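Local coordinates for transcriptional regulator ComR (Streptococcus vestibularis F0396, PDB 6HU8), which acts as a competence regulator of the RNPP family, probably binding DNA through a helix-turn-helix domain and a signalling peptide through its TPR domain, at residues Ser2-Ile7 / Glu44-Leu49; Ile72-Thr77 / Asp113-Glu118; Asp76-Met81 / Glu105-Gln110. All coordinates share one frame; numbering follows the deposited sequence.

Contact 1: Ser2-Ile7 / Glu44-Leu49; sequences SIKDSI and ESLPSL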
loop_
_atom_site.group_PDB
_atom_site.type_symbol
_atom_site.label_atom_id
_atom_site.label_comp_id
_atom_site.label_asym_id
_atom_site.label_seq_id
_atom_site.Cartn_x
_atom_site.Cartn_y
_atom_site.Cartn_z
ATOM N N SER A 2 -19.401 0.146 -23.784
ATOM C CA SER A 2 -18.092 0.677 -23.418
ATOM C C SER A 2 -16.996 -0.318 -23.786
ATOM O O SER A 2 -17.284 -1.465 -24.140
ATOM C CB SER A 2 -18.034 1.000 -21.920
ATOM O OG SER A 2 -18.197 -0.178 -21.139
ATOM N N ILE A 3 -15.747 0.135 -23.708
ATOM C CA ILE A 3 -14.583 -0.722 -23.881
ATOM C C ILE A 3 -14.620 -1.885 -22.859
ATOM O O ILE A 3 -14.321 -3.034 -23.199
ATOM C CB ILE A 3 -13.299 0.096 -23.724
ATOM C CG1 ILE A 3 -13.129 1.037 -24.921
ATOM C CG2 ILE A 3 -12.076 -0.802 -23.562
ATOM C CD1 ILE A 3 -12.056 2.078 -24.708
ATOM N N LYS A 4 -15.007 -1.586 -21.622
ATOM C CA LYS A 4 -15.130 -2.626 -20.597
ATOM C C LYS A 4 -16.178 -3.696 -20.993
ATOM O O LYS A 4 -15.925 -4.902 -20.855
ATOM C CB LYS A 4 -15.482 -2.005 -19.236
ATOM C CG LYS A 4 -14.318 -1.303 -18.559
ATOM C CD LYS A 4 -14.659 -0.880 -17.116
ATOM C CE LYS A 4 -15.160 0.558 -17.041
ATOM N NZ LYS A 4 -16.654 0.595 -17.031
ATOM N N ASP A 5 -17.336 -3.256 -21.490
ATOM C CA ASP A 5 -18.384 -4.171 -21.958
ATOM C C ASP A 5 -17.879 -5.065 -23.079
ATOM O O ASP A 5 -18.105 -6.271 -23.060
ATOM C CB ASP A 5 -19.615 -3.413 -22.464
ATOM C CG ASP A 5 -20.366 -2.684 -21.361
ATOM O OD1 ASP A 5 -20.280 -3.092 -20.181
ATOM O OD2 ASP A 5 -21.058 -1.695 -21.692
ATOM N N SER A 6 -17.199 -4.475 -24.066
ATOM C CA SER A 6 -16.827 -5.241 -25.258
ATOM C C SER A 6 -15.725 -6.241 -24.936
ATOM O O SER A 6 -15.797 -7.409 -25.333
ATOM C CB SER A 6 -16.398 -4.313 -26.404
ATOM O OG SER A 6 -15.313 -3.497 -25.995
ATOM N N ILE A 7 -14.709 -5.787 -24.213
ATOM C CA ILE A 7 -13.643 -6.682 -23.773
ATOM C C ILE A 7 -14.195 -7.801 -22.868
ATOM O O ILE A 7 -13.927 -8.975 -23.109
ATOM C CB ILE A 7 -12.522 -5.899 -23.041
ATOM C CG1 ILE A 7 -11.780 -5.009 -24.045
ATOM C CG2 ILE A 7 -11.544 -6.850 -22.371
ATOM C CD1 ILE A 7 -10.760 -4.093 -23.414
ATOM N N GLU A 44 -17.878 -4.383 -15.536
ATOM C CA GLU A 44 -17.682 -3.536 -14.351
ATOM C C GLU A 44 -16.251 -3.064 -14.162
ATOM O O GLU A 44 -15.996 -1.976 -13.632
ATOM C CB GLU A 44 -18.147 -4.274 -13.090
ATOM C CG GLU A 44 -19.640 -4.527 -13.106
ATOM C CD GLU A 44 -20.088 -5.436 -11.988
ATOM O OE1 GLU A 44 -19.469 -5.382 -10.908
ATOM O OE2 GLU A 44 -21.050 -6.213 -12.200
ATOM N N SER A 45 -15.284 -3.868 -14.570
ATOM C CA SER A 45 -13.930 -3.346 -14.519
ATOM C C SER A 45 -13.124 -3.775 -15.725
ATOM O O SER A 45 -13.471 -4.733 -16.429
ATOM C CB SER A 45 -13.222 -3.766 -13.228
ATOM O OG SER A 45 -13.407 -5.134 -12.965
ATOM N N LEU A 46 -12.045 -3.035 -15.944
ATOM C CA LEU A 46 -11.148 -3.243 -17.057
ATOM C C LEU A 46 -10.052 -4.184 -16.603
ATOM O O LEU A 46 -9.531 -4.027 -15.499
ATOM C CB LEU A 46 -10.550 -1.898 -17.505
ATOM C CG LEU A 46 -9.698 -1.854 -18.772
ATOM C CD1 LEU A 46 -10.561 -2.129 -19.988
ATOM C CD2 LEU A 46 -8.977 -0.496 -18.914
ATOM N N PRO A 47 -9.670 -5.155 -17.448
ATOM C CA PRO A 47 -8.513 -5.954 -17.031
ATOM C C PRO A 47 -7.205 -5.175 -17.111
ATOM O O PRO A 47 -6.973 -4.404 -18.069
ATOM C CB PRO A 47 -8.500 -7.110 -18.023
ATOM C CG PRO A 47 -9.224 -6.607 -19.214
ATOM C CD PRO A 47 -10.205 -5.571 -18.752
ATOM N N SER A 48 -6.360 -5.367 -16.099
ATOM C CA SER A 48 -4.992 -4.872 -16.135
ATOM C C SER A 48 -4.229 -5.760 -17.096
ATOM O O SER A 48 -4.737 -6.821 -17.511
ATOM C CB SER A 48 -4.347 -4.886 -14.737
ATOM O OG SER A 48 -4.279 -6.205 -14.203
ATOM N N LEU A 49 -3.024 -5.339 -17.448
ATOM C CA LEU A 49 -2.187 -6.109 -18.347
ATOM C C LEU A 49 -1.852 -7.466 -17.747
ATOM O O LEU A 49 -1.864 -8.475 -18.449
ATOM C CB LEU A 49 -0.905 -5.345 -18.669
ATOM C CG LEU A 49 0.071 -6.045 -19.617
ATOM C CD1 LEU A 49 -0.655 -6.526 -20.854
ATOM C CD2 LEU A 49 1.220 -5.116 -20.001
HETATM O O HOH W 1 -13.423 -5.293 -19.364
#
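In the helix-turn-helix part of the protein, I3, K4 and I7 on the first two turns of helix 3-17 pack against L46 and P47 of the extended loop between helix 34-41 and helix 49-59. L46 is the central apolar side chain on the loop side. Its CG stands anti to the backbone N (chi1 -173°), which sends CD1 toward two isoleucines one helical turn apart: I3 CG2 lies 4.1 Å from L46 CD1, and I7 CD1 lies 4.0 Å from it. The beta-branch of I7 has a second use, since its CG2 reaches P47 CG at 3.9 Å and gives the rigid proline ring an apolar neighbour. K4 contributes methylenes rather than charge. Its CD rests on the peptide link between S45 and L46, 3.6 Å from L46 N, and bends at chi3 (-94°) and chi4 (97°) turn the amine back toward G43 O, to which NZ makes a weak hydrogen bond. No direct hydrogen bond joins the two segments; instead one water donates to K4 O at 2.9 Å and to S45 O at 3.0 Å, bridging two backbone carbonyls. Beyond the contact, I7 also meets L67 of helix 63-67 and I72, while P47 packs on I40 of helix 34-41. Past P47 the loop turns into helix 49-59, with S48 as N-cap.

Contact 2: Ile72-Thr77 / Asp113-Glu118; sequences IEIPDT and DILPEE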
loop_
_atom_site.group_PDB
_atom_site.type_symbol
_atom_site.label_atom_id
_atom_site.label_comp_id
_atom_site.label_asym_id
_atom_site.label_seq_id
_atom_site.Cartn_x
_atom_site.Cartn_y
_atom_site.Cartn_z
ATOM N N ILE A 72 -6.204 -1.510 -23.521
ATOM C CA ILE A 72 -6.170 -1.396 -22.063
ATOM C C ILE A 72 -4.970 -0.591 -21.590
ATOM O O ILE A 72 -4.668 -0.568 -20.393
ATOM C CB ILE A 72 -6.107 -2.759 -21.369
ATOM C CG1 ILE A 72 -4.915 -3.555 -21.901
ATOM C CG2 ILE A 72 -7.417 -3.504 -21.549
ATOM C CD1 ILE A 72 -4.583 -4.769 -21.074
ATOM N N GLU A 73 -4.272 0.060 -22.516
ATOM C CA GLU A 73 -3.060 0.758 -22.122
ATOM C C GLU A 73 -3.348 2.118 -21.482
ATOM O O GLU A 73 -4.331 2.804 -21.795
ATOM C CB GLU A 73 -2.116 0.920 -23.317
ATOM C CG GLU A 73 -2.500 1.998 -24.292
ATOM C CD GLU A 73 -1.603 1.971 -25.508
ATOM O OE1 GLU A 73 -1.158 0.864 -25.880
ATOM O OE2 GLU A 73 -1.339 3.045 -26.088
ATOM N N ILE A 74 -2.450 2.486 -20.577
ATOM C CA ILE A 74 -2.604 3.638 -19.716
ATOM C C ILE A 74 -1.585 4.693 -20.139
ATOM O O ILE A 74 -0.419 4.379 -20.357
ATOM C CB ILE A 74 -2.414 3.225 -18.237
ATOM C CG1 ILE A 74 -3.303 2.015 -17.909
ATOM C CG2 ILE A 74 -2.684 4.387 -17.290
ATOM C CD1 ILE A 74 -3.020 1.409 -16.537
ATOM N N PRO A 75 -2.035 5.942 -20.308
ATOM C CA PRO A 75 -1.133 7.014 -20.759
ATOM C C PRO A 75 0.027 7.282 -19.787
ATOM O O PRO A 75 -0.140 7.130 -18.578
ATOM C CB PRO A 75 -2.056 8.237 -20.849
ATOM C CG PRO A 75 -3.440 7.669 -21.020
ATOM C CD PRO A 75 -3.443 6.381 -20.232
ATOM N N ASP A 76 1.180 7.684 -20.318
ATOM C CA ASP A 76 2.329 8.048 -19.493
ATOM C C ASP A 76 1.961 9.114 -18.460
ATOM O O ASP A 76 2.483 9.112 -17.359
ATOM C CB ASP A 76 3.490 8.555 -20.362
ATOM C CG ASP A 76 4.180 7.441 -21.132
ATOM O OD1 ASP A 76 3.940 6.256 -20.812
ATOM O OD2 ASP A 76 4.979 7.750 -22.044
ATOM N N THR A 77 1.058 10.012 -18.831
ATOM C CA THR A 77 0.624 11.106 -17.968
ATOM C C THR A 77 -0.003 10.618 -16.649
ATOM O O THR A 77 0.174 11.235 -15.592
ATOM C CB THR A 77 -0.393 11.989 -18.703
ATOM O OG1 THR A 77 -1.400 11.150 -19.280
ATOM C CG2 THR A 77 0.283 12.788 -19.819
ATOM N N ASP A 113 -11.747 6.181 -16.297
ATOM C CA ASP A 113 -12.429 5.354 -17.291
ATOM C C ASP A 113 -11.466 4.488 -18.109
ATOM O O ASP A 113 -11.904 3.660 -18.905
ATOM C CB ASP A 113 -13.288 6.213 -18.247
ATOM C CG ASP A 113 -14.404 5.390 -18.923
ATOM O OD1 ASP A 113 -14.925 4.458 -18.274
ATOM O OD2 ASP A 113 -14.751 5.652 -20.101
ATOM N N ILE A 114 -10.162 4.647 -17.910
ATOM C CA ILE A 114 -9.237 3.770 -18.620
ATOM C C ILE A 114 -8.344 2.999 -17.656
ATOM O O ILE A 114 -7.341 2.417 -18.079
ATOM C CB ILE A 114 -8.355 4.564 -19.641
ATOM C CG1 ILE A 114 -7.718 5.795 -18.993
ATOM C CG2 ILE A 114 -9.199 5.010 -20.835
ATOM C CD1 ILE A 114 -6.472 5.526 -18.168
ATOM N N LEU A 115 -8.700 3.002 -16.368
ATOM C CA LEU A 115 -7.882 2.353 -15.339
ATOM C C LEU A 115 -8.436 0.977 -14.961
ATOM O O LEU A 115 -9.654 0.796 -14.856
ATOM C CB LEU A 115 -7.774 3.228 -14.069
ATOM C CG LEU A 115 -6.963 4.527 -14.187
ATOM C CD1 LEU A 115 -7.049 5.400 -12.923
ATOM C CD2 LEU A 115 -5.503 4.249 -14.534
ATOM N N PRO A 116 -7.538 -0.007 -14.787
ATOM C CA PRO A 116 -7.977 -1.314 -14.289
ATOM C C PRO A 116 -8.291 -1.258 -12.797
ATOM O O PRO A 116 -8.001 -0.275 -12.113
ATOM C CB PRO A 116 -6.769 -2.217 -14.551
ATOM C CG PRO A 116 -5.603 -1.299 -14.442
ATOM C CD PRO A 116 -6.082 0.033 -15.018
ATOM N N GLU A 117 -8.866 -2.342 -12.301
ATOM C CA GLU A 117 -9.329 -2.435 -10.928
ATOM C C GLU A 117 -8.241 -2.126 -9.902
ATOM O O GLU A 117 -8.498 -1.447 -8.907
ATOM C CB GLU A 117 -9.883 -3.830 -10.697
ATOM C CG GLU A 117 -10.833 -3.973 -9.561
ATOM C CD GLU A 117 -11.479 -5.353 -9.591
ATOM O OE1 GLU A 117 -12.519 -5.529 -10.276
ATOM O OE2 GLU A 117 -10.919 -6.263 -8.942
ATOM N N GLU A 118 -7.038 -2.636 -10.135
ATOM C CA GLU A 118 -5.964 -2.479 -9.157
ATOM C C GLU A 118 -5.491 -1.037 -9.015
ATOM O O GLU A 118 -5.098 -0.613 -7.933
ATOM C CB GLU A 118 -4.766 -3.348 -9.525
ATOM C CG GLU A 118 -5.102 -4.788 -9.756
ATOM C CD GLU A 118 -5.371 -5.105 -11.226
ATOM O OE1 GLU A 118 -6.362 -4.573 -11.797
ATOM O OE2 GLU A 118 -4.579 -5.901 -11.787
#
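I74 and P75, just ahead of helix 76-87, meet I114, L115 and P116, just ahead of helix 117-131, entirely through apolar carbons; no hydrogen bond or salt bridge crosses between the segments. In two of the contacts an isoleucine end points at the CD corner of a proline ring. I74 extends its longer branch until CD1 lies 3.7 Å from P116 CD, and P75 CD meets I114 CD1 at 3.8 Å, so each proline offers its delta carbon to an isoleucine end. The other two converge on the shorter branch of I74. L115 crosses this side chain at about a right angle, bringing CD2 to 3.9 Å from I74 CG2, whereas I114 comes in at a slant, its CD1 4.1 Å from the same I74 CG2. A beta-branched residue suits this place because its two arms can address separate neighbours. I114 holds CG1 between its own backbone N and carbonyl carbon (chi1 50°), a rotamer from which its CD1 reaches both I74 and P75. On the polar side there is a cost: I114 O is buried here without a partner, with the apolar I74 CG1 nearby at 4.1 Å. P75 and P116 each hold the N-cap position of the helix that follows, a place where the missing amide hydrogen of proline does no harm. Just past P116, E117 forms a salt bridge with R39 of helix 34-41. L115 extends the contact into helix 76-87 by touching Y78. Two loops, each ending in a proline N-cap, meet at the N-termini of helices 76-87 and 117-131; this fits the helical-repeat architecture of the TPR domain, here at its end facing the helix-turn-helix region.

Contact 3: Asp76-Met81 / Glu105-Gln110; sequences DTYYEM and EDVYNQ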
loop_
_atom_site.group_PDB
_atom_site.type_symbol
_atom_site.label_atom_id
_atom_site.label_comp_id
_atom_site.label_asym_id
_atom_site.label_seq_id
_atom_site.Cartn_x
_atom_site.Cartn_y
_atom_site.Cartn_z
ATOM N N ASP A 76 1.180 7.684 -20.318
ATOM C CA ASP A 76 2.329 8.048 -19.493
ATOM C C ASP A 76 1.961 9.114 -18.460
ATOM O O ASP A 76 2.483 9.112 -17.359
ATOM C CB ASP A 76 3.490 8.555 -20.362
ATOM C CG ASP A 76 4.180 7.441 -21.132
ATOM O OD1 ASP A 76 3.940 6.256 -20.812
ATOM O OD2 ASP A 76 4.979 7.750 -22.044
ATOM N N THR A 77 1.058 10.012 -18.831
ATOM C CA THR A 77 0.624 11.106 -17.968
ATOM C C THR A 77 -0.003 10.618 -16.649
ATOM O O THR A 77 0.174 11.235 -15.592
ATOM C CB THR A 77 -0.393 11.989 -18.703
ATOM O OG1 THR A 77 -1.400 11.150 -19.280
ATOM C CG2 THR A 77 0.283 12.788 -19.819
ATOM N N TYR A 78 -0.743 9.514 -16.720
ATOM C CA TYR A 78 -1.317 8.933 -15.508
ATOM C C TYR A 78 -0.211 8.534 -14.545
ATOM O O TYR A 78 -0.223 8.898 -13.362
ATOM C CB TYR A 78 -2.185 7.714 -15.822
ATOM C CG TYR A 78 -2.485 6.926 -14.563
ATOM C CD1 TYR A 78 -3.448 7.369 -13.666
ATOM C CD2 TYR A 78 -1.772 5.776 -14.248
ATOM C CE1 TYR A 78 -3.723 6.666 -12.500
ATOM C CE2 TYR A 78 -2.031 5.065 -13.076
ATOM C CZ TYR A 78 -3.009 5.515 -12.210
ATOM O OH TYR A 78 -3.284 4.825 -11.048
ATOM N N TYR A 79 0.746 7.771 -15.057
ATOM C CA TYR A 79 1.834 7.292 -14.226
ATOM C C TYR A 79 2.623 8.444 -13.627
ATOM O O TYR A 79 3.075 8.347 -12.506
ATOM C CB TYR A 79 2.754 6.368 -15.021
ATOM C CG TYR A 79 2.090 5.066 -15.362
ATOM C CD1 TYR A 79 1.769 4.156 -14.364
ATOM C CD2 TYR A 79 1.758 4.752 -16.678
ATOM C CE1 TYR A 79 1.153 2.966 -14.660
ATOM C CE2 TYR A 79 1.140 3.560 -16.986
ATOM C CZ TYR A 79 0.838 2.671 -15.972
ATOM O OH TYR A 79 0.221 1.481 -16.267
ATOM N N GLU A 80 2.773 9.541 -14.363
ATOM C CA GLU A 80 3.506 10.690 -13.836
ATOM C C GLU A 80 2.772 11.302 -12.655
ATOM O O GLU A 80 3.386 11.649 -11.645
ATOM C CB GLU A 80 3.716 11.754 -14.921
ATOM C CG GLU A 80 4.617 11.311 -16.060
ATOM C CD GLU A 80 4.533 12.242 -17.269
ATOM O OE1 GLU A 80 4.188 13.433 -17.084
ATOM O OE2 GLU A 80 4.793 11.777 -18.401
ATOM N N MET A 81 1.454 11.429 -12.783
ATOM C CA MET A 81 0.649 12.009 -11.711
ATOM C C MET A 81 0.525 11.065 -10.518
ATOM O O MET A 81 0.522 11.512 -9.367
ATOM C CB MET A 81 -0.735 12.386 -12.223
ATOM C CG MET A 81 -0.704 13.478 -13.273
ATOM S SD MET A 81 -2.338 13.852 -13.922
ATOM C CE MET A 81 -3.141 14.525 -12.473
ATOM N N GLU A 105 -8.213 13.132 -6.256
ATOM C CA GLU A 105 -9.458 13.470 -6.932
ATOM C C GLU A 105 -9.217 13.838 -8.387
ATOM O O GLU A 105 -9.966 13.433 -9.292
ATOM C CB GLU A 105 -10.151 14.618 -6.206
ATOM C CG GLU A 105 -11.370 15.156 -6.920
ATOM C CD GLU A 105 -12.121 16.165 -6.072
ATOM O OE1 GLU A 105 -12.355 15.878 -4.878
ATOM O OE2 GLU A 105 -12.468 17.246 -6.593
ATOM N N ASP A 106 -8.145 14.593 -8.598
ATOM C CA ASP A 106 -7.766 15.074 -9.913
ATOM C C ASP A 106 -7.424 13.903 -10.846
ATOM O O ASP A 106 -7.960 13.789 -11.952
ATOM C CB ASP A 106 -6.582 16.039 -9.769
ATOM C CG ASP A 106 -6.348 16.872 -11.008
ATOM O OD1 ASP A 106 -7.169 16.789 -11.949
ATOM O OD2 ASP A 106 -5.340 17.617 -11.031
ATOM N N VAL A 107 -6.529 13.035 -10.381
ATOM C CA VAL A 107 -6.119 11.862 -11.145
ATOM C C VAL A 107 -7.311 10.967 -11.463
ATOM O O VAL A 107 -7.452 10.502 -12.591
ATOM C CB VAL A 107 -5.069 11.025 -10.391
ATOM C CG1 VAL A 107 -4.739 9.770 -11.178
ATOM C CG2 VAL A 107 -3.807 11.847 -10.125
ATOM N N TYR A 108 -8.165 10.730 -10.471
ATOM C CA TYR A 108 -9.341 9.902 -10.688
ATOM C C TYR A 108 -10.220 10.519 -11.780
ATOM O O TYR A 108 -10.607 9.846 -12.722
ATOM C CB TYR A 108 -10.144 9.714 -9.395
ATOM C CG TYR A 108 -11.446 8.949 -9.596
ATOM C CD1 TYR A 108 -11.491 7.559 -9.508
ATOM C CD2 TYR A 108 -12.627 9.621 -9.869
ATOM C CE1 TYR A 108 -12.679 6.869 -9.680
ATOM C CE2 TYR A 108 -13.805 8.949 -10.052
ATOM C CZ TYR A 108 -13.832 7.574 -9.960
ATOM O OH TYR A 108 -15.025 6.924 -10.150
ATOM N N ASN A 109 -10.511 11.809 -11.664
ATOM C CA ASN A 109 -11.349 12.487 -12.647
ATOM C C ASN A 109 -10.791 12.422 -14.065
ATOM O O ASN A 109 -11.546 12.314 -15.038
ATOM C CB ASN A 109 -11.546 13.943 -12.236
ATOM C CG ASN A 109 -12.487 14.086 -11.065
ATOM O OD1 ASN A 109 -13.396 13.268 -10.878
ATOM N ND2 ASN A 109 -12.288 15.131 -10.272
ATOM N N GLN A 110 -9.467 12.474 -14.177
ATOM C CA GLN A 110 -8.814 12.506 -15.479
ATOM C C GLN A 110 -8.668 11.140 -16.138
ATOM O O GLN A 110 -8.494 11.063 -17.351
ATOM C CB GLN A 110 -7.428 13.134 -15.353
ATOM C CG GLN A 110 -7.448 14.611 -14.969
ATOM C CD GLN A 110 -6.102 15.285 -15.177
ATOM O OE1 GLN A 110 -5.504 15.191 -16.251
ATOM N NE2 GLN A 110 -5.619 15.963 -14.146
#
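M81 and Y78, one turn apart on helix 76-87, face helix 94-111 chiefly through V107, with the short helical segments nearly antiparallel at 166° and their axes 10.6 Å apart. Along 105-110 the first residue to take part is D106, whose OD2 lies 4.1 Å from M81 CE at the border of the contact. V107 follows as the central residue and divides its two methyl groups between two partners. CG1 meets the ring of Y78 obliquely, 3.5 Å from CE1, while CG2 lies 3.6 Å from M81 CE and 3.8 Å from M81 CB. The M81 and V107 side chains lie past one another, pointing in opposite directions, and the bend of the methionine at chi3 (66°) carries its methyl over toward the next turn. There Q110 crosses M81 at about a right angle, its NE2 3.3 Å from M81 CE. This amide is also tied back within its own helix: Q110 NE2 donates to D106 OD1 at 2.8 Å (157°), approaching from well above the carboxylate plane, which helps to fix the amide beside the methyl. Around the pair, M81 and T77 pack on F111 later in helix 94-111. The Y78 hydroxyl is hydrogen-bonded to E119 of the next helix, 117-131, and Y108 touches L120 and L123 of that helix.

Overall arrangement
The three contacts run from the helix-turn-helix region into the TPR domain. Contact 1 and contact 2 have centres about 10 Å apart and touch through S45 OG, 2.9 Å from E117 OE1 in a probable hydrogen bond, and by packing of L46 on I114 and P116. Contacts 2 and 3 are about 9 Å apart between centres; their segments overlap at D76 and T77, which touch neither partner segment, and I74 CD1 lies 3.3 Å from Y79 OH. Contact 1 is separate from contact 3, with nearest atoms about 7 Å apart, so contact 2 lies between them as the connecting interface. This is the apo form, without bound signalling peptide.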